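Local coordinates for 2-pyrone-4,6-dicarboxylic acid hydrolase, putative (Pseudomonas putida, PDB 2FFI), which is a putative TIM-barrel hydrolase of the amidohydrolase family, probably a lactonase that opens the ring of 2-pyrone-4,6-dicarboxylate, at residues D44-L49 with P80-G85; L10-I15 with T272-F277. All blocks are in the same frame, centred on the assembly; numbering follows the deposited sequence.

Interaction 1 (D44-L49 with P80-G85)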
loop_
_atom_site.group_PDB
_atom_site.type_symbol
_atom_site.label_atom_id
_atom_site.label_comp_id
_atom_site.label_asym_id
_atom_site.label_seq_id
_atom_site.Cartn_x
_atom_site.Cartn_y
_atom_site.Cartn_z
ATOM N N ASP A 44 0.535 16.448 10.313
ATOM C CA ASP A 44 -0.783 15.916 10.609
ATOM C C ASP A 44 -0.758 14.403 10.684
ATOM O O ASP A 44 -1.285 13.814 11.625
ATOM C CB ASP A 44 -1.806 16.370 9.569
ATOM C CG ASP A 44 -2.105 17.860 9.645
ATOM O OD1 ASP A 44 -3.080 18.289 8.985
ATOM O OD2 ASP A 44 -1.369 18.601 10.345
ATOM N N TYR A 45 -0.149 13.771 9.688
ATOM C CA TYR A 45 -0.065 12.317 9.645
ATOM C C TYR A 45 0.660 11.761 10.863
ATOM O O TYR A 45 0.211 10.794 11.478
ATOM C CB TYR A 45 0.668 11.880 8.388
ATOM C CG TYR A 45 0.890 10.397 8.335
ATOM C CD1 TYR A 45 -0.179 9.515 8.429
ATOM C CD2 TYR A 45 2.170 9.872 8.191
ATOM C CE1 TYR A 45 0.027 8.139 8.382
ATOM C CE2 TYR A 45 2.381 8.508 8.138
ATOM C CZ TYR A 45 1.313 7.655 8.234
ATOM O OH TYR A 45 1.516 6.312 8.175
ATOM N N LEU A 46 1.789 12.375 11.195
ATOM C CA LEU A 46 2.567 11.957 12.337
ATOM C C LEU A 46 1.714 12.083 13.586
ATOM O O LEU A 46 1.780 11.240 14.477
ATOM C CB LEU A 46 3.826 12.814 12.438
ATOM C CG LEU A 46 5.108 12.183 11.886
ATOM C CD1 LEU A 46 4.800 11.375 10.659
ATOM C CD2 LEU A 46 6.130 13.264 11.594
ATOM N N GLY A 47 0.895 13.127 13.645
ATOM C CA GLY A 47 0.034 13.320 14.804
ATOM C C GLY A 47 -1.017 12.228 14.911
ATOM O O GLY A 47 -1.196 11.611 15.959
ATOM N N GLN A 48 -1.724 12.004 13.813
ATOM C CA GLN A 48 -2.731 10.978 13.743
ATOM C C GLN A 48 -2.140 9.624 14.077
ATOM O O GLN A 48 -2.837 8.770 14.609
ATOM C CB GLN A 48 -3.314 10.956 12.339
ATOM C CG GLN A 48 -4.153 12.157 12.040
ATOM C CD GLN A 48 -5.375 12.213 12.944
ATOM O OE1 GLN A 48 -5.476 13.059 13.842
ATOM N NE2 GLN A 48 -6.314 11.297 12.713
ATOM N N LEU A 49 -0.861 9.416 13.742
ATOM C CA LEU A 49 -0.192 8.140 14.032
ATOM C C LEU A 49 -0.017 7.937 15.540
ATOM O O LEU A 49 -0.506 6.950 16.085
ATOM C CB LEU A 49 1.208 8.037 13.366
ATOM C CG LEU A 49 1.489 7.634 11.911
ATOM C CD1 LEU A 49 2.979 7.551 11.716
ATOM C CD2 LEU A 49 0.846 6.310 11.565
ATOM N N PRO A 80 13.772 10.790 9.958
ATOM C CA PRO A 80 14.594 9.619 9.627
ATOM C C PRO A 80 14.292 8.360 10.450
ATOM O O PRO A 80 14.118 8.422 11.664
ATOM C CB PRO A 80 16.014 10.141 9.833
ATOM C CG PRO A 80 15.840 11.169 10.923
ATOM C CD PRO A 80 14.608 11.897 10.466
ATOM N N GLY A 81 14.237 7.221 9.767
ATOM C CA GLY A 81 13.975 5.966 10.434
ATOM C C GLY A 81 12.507 5.707 10.679
ATOM O O GLY A 81 12.041 4.577 10.530
ATOM N N GLN A 82 11.766 6.752 11.031
ATOM C CA GLN A 82 10.336 6.618 11.327
ATOM C C GLN A 82 9.448 6.202 10.156
ATOM O O GLN A 82 8.406 5.588 10.357
ATOM C CB GLN A 82 9.805 7.928 11.939
ATOM C CG GLN A 82 8.336 7.868 12.366
ATOM C CD GLN A 82 7.963 8.918 13.416
ATOM O OE1 GLN A 82 8.332 10.091 13.293
ATOM N NE2 GLN A 82 7.207 8.501 14.442
ATOM N N LEU A 83 9.868 6.505 8.936
ATOM C CA LEU A 83 9.061 6.171 7.778
ATOM C C LEU A 83 9.853 5.486 6.690
ATOM O O LEU A 83 11.081 5.545 6.689
ATOM C CB LEU A 83 8.447 7.442 7.200
ATOM C CG LEU A 83 7.572 8.270 8.135
ATOM C CD1 LEU A 83 7.191 9.597 7.482
ATOM C CD2 LEU A 83 6.337 7.451 8.504
ATOM N N ARG A 84 9.151 4.845 5.757
ATOM C CA ARG A 84 9.827 4.196 4.641
ATOM C C ARG A 84 9.257 4.687 3.323
ATOM O O ARG A 84 9.971 5.248 2.494
ATOM C CB ARG A 84 9.719 2.677 4.721
ATOM C CG ARG A 84 10.585 2.070 5.809
ATOM C CD ARG A 84 12.064 2.380 5.618
ATOM N NE ARG A 84 12.822 1.753 6.688
ATOM C CZ ARG A 84 13.415 2.417 7.671
ATOM N NH1 ARG A 84 14.079 1.752 8.614
ATOM N NH2 ARG A 84 13.370 3.742 7.695
ATOM N N GLY A 85 7.966 4.489 3.120
ATOM C CA GLY A 85 7.373 4.955 1.881
ATOM C C GLY A 85 7.840 4.359 0.554
ATOM O O GLY A 85 9.010 4.008 0.376
#

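Interaction 2 (L10-I15 with T272-F277)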
loop_
_atom_site.group_PDB
_atom_site.type_symbol
_atom_site.label_atom_id
_atom_site.label_comp_id
_atom_site.label_asym_id
_atom_site.label_seq_id
_atom_site.Cartn_x
_atom_site.Cartn_y
_atom_site.Cartn_z
ATOM N N LEU A 10 10.313 6.802 17.707
ATOM C CA LEU A 10 11.439 6.038 18.329
ATOM C C LEU A 10 11.016 4.581 18.515
ATOM O O LEU A 10 11.145 3.779 17.589
ATOM C CB LEU A 10 11.813 6.651 19.686
ATOM C CG LEU A 10 13.147 6.184 20.283
ATOM C CD1 LEU A 10 14.307 6.836 19.527
ATOM C CD2 LEU A 10 13.218 6.556 21.758
ATOM N N HIS A 11 10.502 4.246 19.700
ATOM C CA HIS A 11 10.064 2.882 20.014
ATOM C C HIS A 11 9.124 2.258 18.969
ATOM O O HIS A 11 8.023 2.750 18.737
ATOM C CB HIS A 11 9.379 2.855 21.391
ATOM C CG HIS A 11 10.326 2.908 22.551
ATOM N ND1 HIS A 11 11.009 1.799 23.008
ATOM C CD2 HIS A 11 10.707 3.937 23.344
ATOM C CE1 HIS A 11 11.770 2.146 24.031
ATOM N NE2 HIS A 11 11.606 3.437 24.255
ATOM N N LEU A 12 9.573 1.159 18.362
ATOM C CA LEU A 12 8.809 0.437 17.348
ATOM C C LEU A 12 7.634 -0.264 18.009
ATOM O O LEU A 12 7.719 -1.441 18.377
ATOM C CB LEU A 12 9.705 -0.591 16.641
ATOM C CG LEU A 12 9.138 -1.492 15.528
ATOM C CD1 LEU A 12 8.838 -0.692 14.282
ATOM C CD2 LEU A 12 10.133 -2.572 15.195
ATOM N N THR A 13 6.532 0.459 18.153
ATOM C CA THR A 13 5.339 -0.088 18.786
ATOM C C THR A 13 4.354 -0.691 17.758
ATOM O O THR A 13 3.799 -1.768 17.990
ATOM C CB THR A 13 4.655 1.002 19.624
ATOM O OG1 THR A 13 3.588 0.424 20.377
ATOM C CG2 THR A 13 4.115 2.106 18.732
ATOM N N ALA A 14 4.137 -0.001 16.634
ATOM C CA ALA A 14 3.261 -0.504 15.567
ATOM C C ALA A 14 3.535 0.240 14.266
ATOM O O ALA A 14 3.865 1.427 14.290
ATOM C CB ALA A 14 1.797 -0.373 15.956
ATOM N N ILE A 15 3.383 -0.459 13.137
ATOM C CA ILE A 15 3.652 0.117 11.812
ATOM C C ILE A 15 2.478 0.225 10.842
ATOM O O ILE A 15 1.858 -0.774 10.486
ATOM C CB ILE A 15 4.742 -0.668 11.057
ATOM C CG1 ILE A 15 6.019 -0.779 11.905
ATOM C CG2 ILE A 15 5.037 0.034 9.737
ATOM C CD1 ILE A 15 7.013 -1.829 11.399
ATOM N N THR A 272 4.647 -8.324 10.118
ATOM C CA THR A 272 4.702 -8.324 8.667
ATOM C C THR A 272 5.301 -7.054 8.077
ATOM O O THR A 272 6.338 -7.104 7.434
ATOM C CB THR A 272 3.310 -8.527 8.065
ATOM O OG1 THR A 272 2.758 -9.751 8.555
ATOM C CG2 THR A 272 3.387 -8.617 6.554
ATOM N N ALA A 273 4.667 -5.910 8.286
ATOM C CA ALA A 273 5.211 -4.698 7.707
ATOM C C ALA A 273 6.657 -4.482 8.118
ATOM O O ALA A 273 7.452 -3.965 7.336
ATOM C CB ALA A 273 4.375 -3.503 8.098
ATOM N N ARG A 274 7.009 -4.877 9.340
ATOM C CA ARG A 274 8.384 -4.704 9.832
ATOM C C ARG A 274 9.418 -5.488 9.018
ATOM O O ARG A 274 10.577 -5.093 8.923
ATOM C CB ARG A 274 8.477 -5.120 11.302
ATOM C CG ARG A 274 9.892 -5.142 11.872
ATOM C CD ARG A 274 9.847 -5.378 13.359
ATOM N NE ARG A 274 9.086 -6.592 13.656
ATOM C CZ ARG A 274 9.440 -7.800 13.236
ATOM N NH1 ARG A 274 8.696 -8.855 13.538
ATOM N NH2 ARG A 274 10.545 -7.950 12.515
ATOM N N ALA A 275 8.997 -6.606 8.443
ATOM C CA ALA A 275 9.897 -7.410 7.636
ATOM C C ALA A 275 10.034 -6.805 6.236
ATOM O O ALA A 275 11.125 -6.407 5.833
ATOM C CB ALA A 275 9.391 -8.839 7.553
ATOM N N LEU A 276 8.922 -6.719 5.510
ATOM C CA LEU A 276 8.916 -6.176 4.150
ATOM C C LEU A 276 9.604 -4.825 4.006
ATOM O O LEU A 276 10.305 -4.580 3.025
ATOM C CB LEU A 276 7.478 -6.050 3.640
ATOM C CG LEU A 276 7.312 -5.871 2.135
ATOM C CD1 LEU A 276 7.700 -7.180 1.474
ATOM C CD2 LEU A 276 5.882 -5.487 1.791
ATOM N N PHE A 277 9.399 -3.939 4.971
ATOM C CA PHE A 277 10.009 -2.613 4.896
ATOM C C PHE A 277 11.257 -2.498 5.741
ATOM O O PHE A 277 11.791 -1.412 5.907
ATOM C CB PHE A 277 9.014 -1.518 5.316
ATOM C CG PHE A 277 7.804 -1.446 4.446
ATOM C CD1 PHE A 277 6.705 -2.245 4.713
ATOM C CD2 PHE A 277 7.789 -0.633 3.317
ATOM C CE1 PHE A 277 5.609 -2.246 3.869
ATOM C CE2 PHE A 277 6.695 -0.625 2.463
ATOM C CZ PHE A 277 5.602 -1.434 2.740
#

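Interaction 1 (D44-L49 with P80-G85)
L46 on helix 42-51 and Q82 in the loop after helix 70-78 mark the nearest backbone approach, their CA atoms 9.5 Å apart, and the atoms that meet are all of side chains. L83 points its CB toward the helix; with CG anti to its own carbonyl carbon (chi1 -58°), it divides its two methyls between Y45 and L46. CD2 comes to the edge of the Y45 ring, near the ring plane, 4.1 Å from Y45 CE2; CD1 lies 4.4 Å from L46 CD1. Within the helix, L49 rests on one face of the same ring, its CG 3.7 Å above the plane and offset toward the rim. Beside the leucines, the extended chain of Q82 carries its amide to L46, where OE1 stands 4.1 Å from CG, a contact of van der Waals kind. The hydrogen-bonding partners of Q82 NE2 and Y45 OH lie elsewhere: NE2 donates to S55 O, and OH is hydrogen-bonded to D16 OD1, while W237 meets the tyrosine ring. The contact is therefore mainly apolar, and these outside partners probably fix the turn of the ring and the amide more than the leucines do.

Interaction 2 (L10-I15 with T272-F277)
I15, at the start of strand 15-16, points toward helix 262-276 and meets it at A273, the CA atoms of these two residues lying 6.5 Å apart. From its CB outward the isoleucine touches two successive helix residues. CB itself is 4.1 Å from A273 CB, and the CG2 branch comes to 4.0 Å from the same methyl, so the small alanine receives the branched root of the side chain. The other branch leaves with CG1 anti to the carbonyl carbon (chi1 -54°) and continues extended through chi2, which carries CD1 past the alanine to the next residue. There CD1 lies 3.5 Å from R274 CA and also close to R274 CB, against the backbone of the helix rather than the polar end of the arginine. Strand 15-16 runs parallel to strand 56-57, and H56 of that strand touches both I15 and L12; in this TIM-barrel chain the contact thus brings the start of the modelled chain onto its last helix, across 256 intervening residues. L12, the centre of an inverse gamma turn, adds a second hydrophobic touch farther along the arginine. Its CD2 meets R274 CD at 3.4 Å, the two side chains crossing at about a right angle, and the same methyl lies at the edge of the guanidinium, near its plane. R274 is straight as far as CD and bends at chi3 (54°), which turns the guanidinium off the line of the stem, with L12 CD2 still at its edge. NH1 then forms a long, weak ion pair with D271 OD1, one turn back on the helix. F279, from the loop beyond the helix, packs against both I15 and R274.

How the interactions relate
Both contacts are partly buried, lie on the same side of the chain's centre and have centres about 12 Å apart; along the chain, interaction 1 is nested within the loop closed by interaction 2. They share no helix: interaction 1 joins helix 42-51 to a loop, interaction 2 the N-terminal segment to helix 262-276. In each, buried residues meet (Y45 with L83, I15 with A273), as do partly exposed ones (L46 with Q82, L12 with R274); L83 and I15 also reach L46 and R274. The first sets an amide oxygen and a tyrosine edge against leucines, the second an arginine's stem against aliphatic chains. R84 NE makes a weak hydrogen bond to F277 O, and H56 neighbours both contacts.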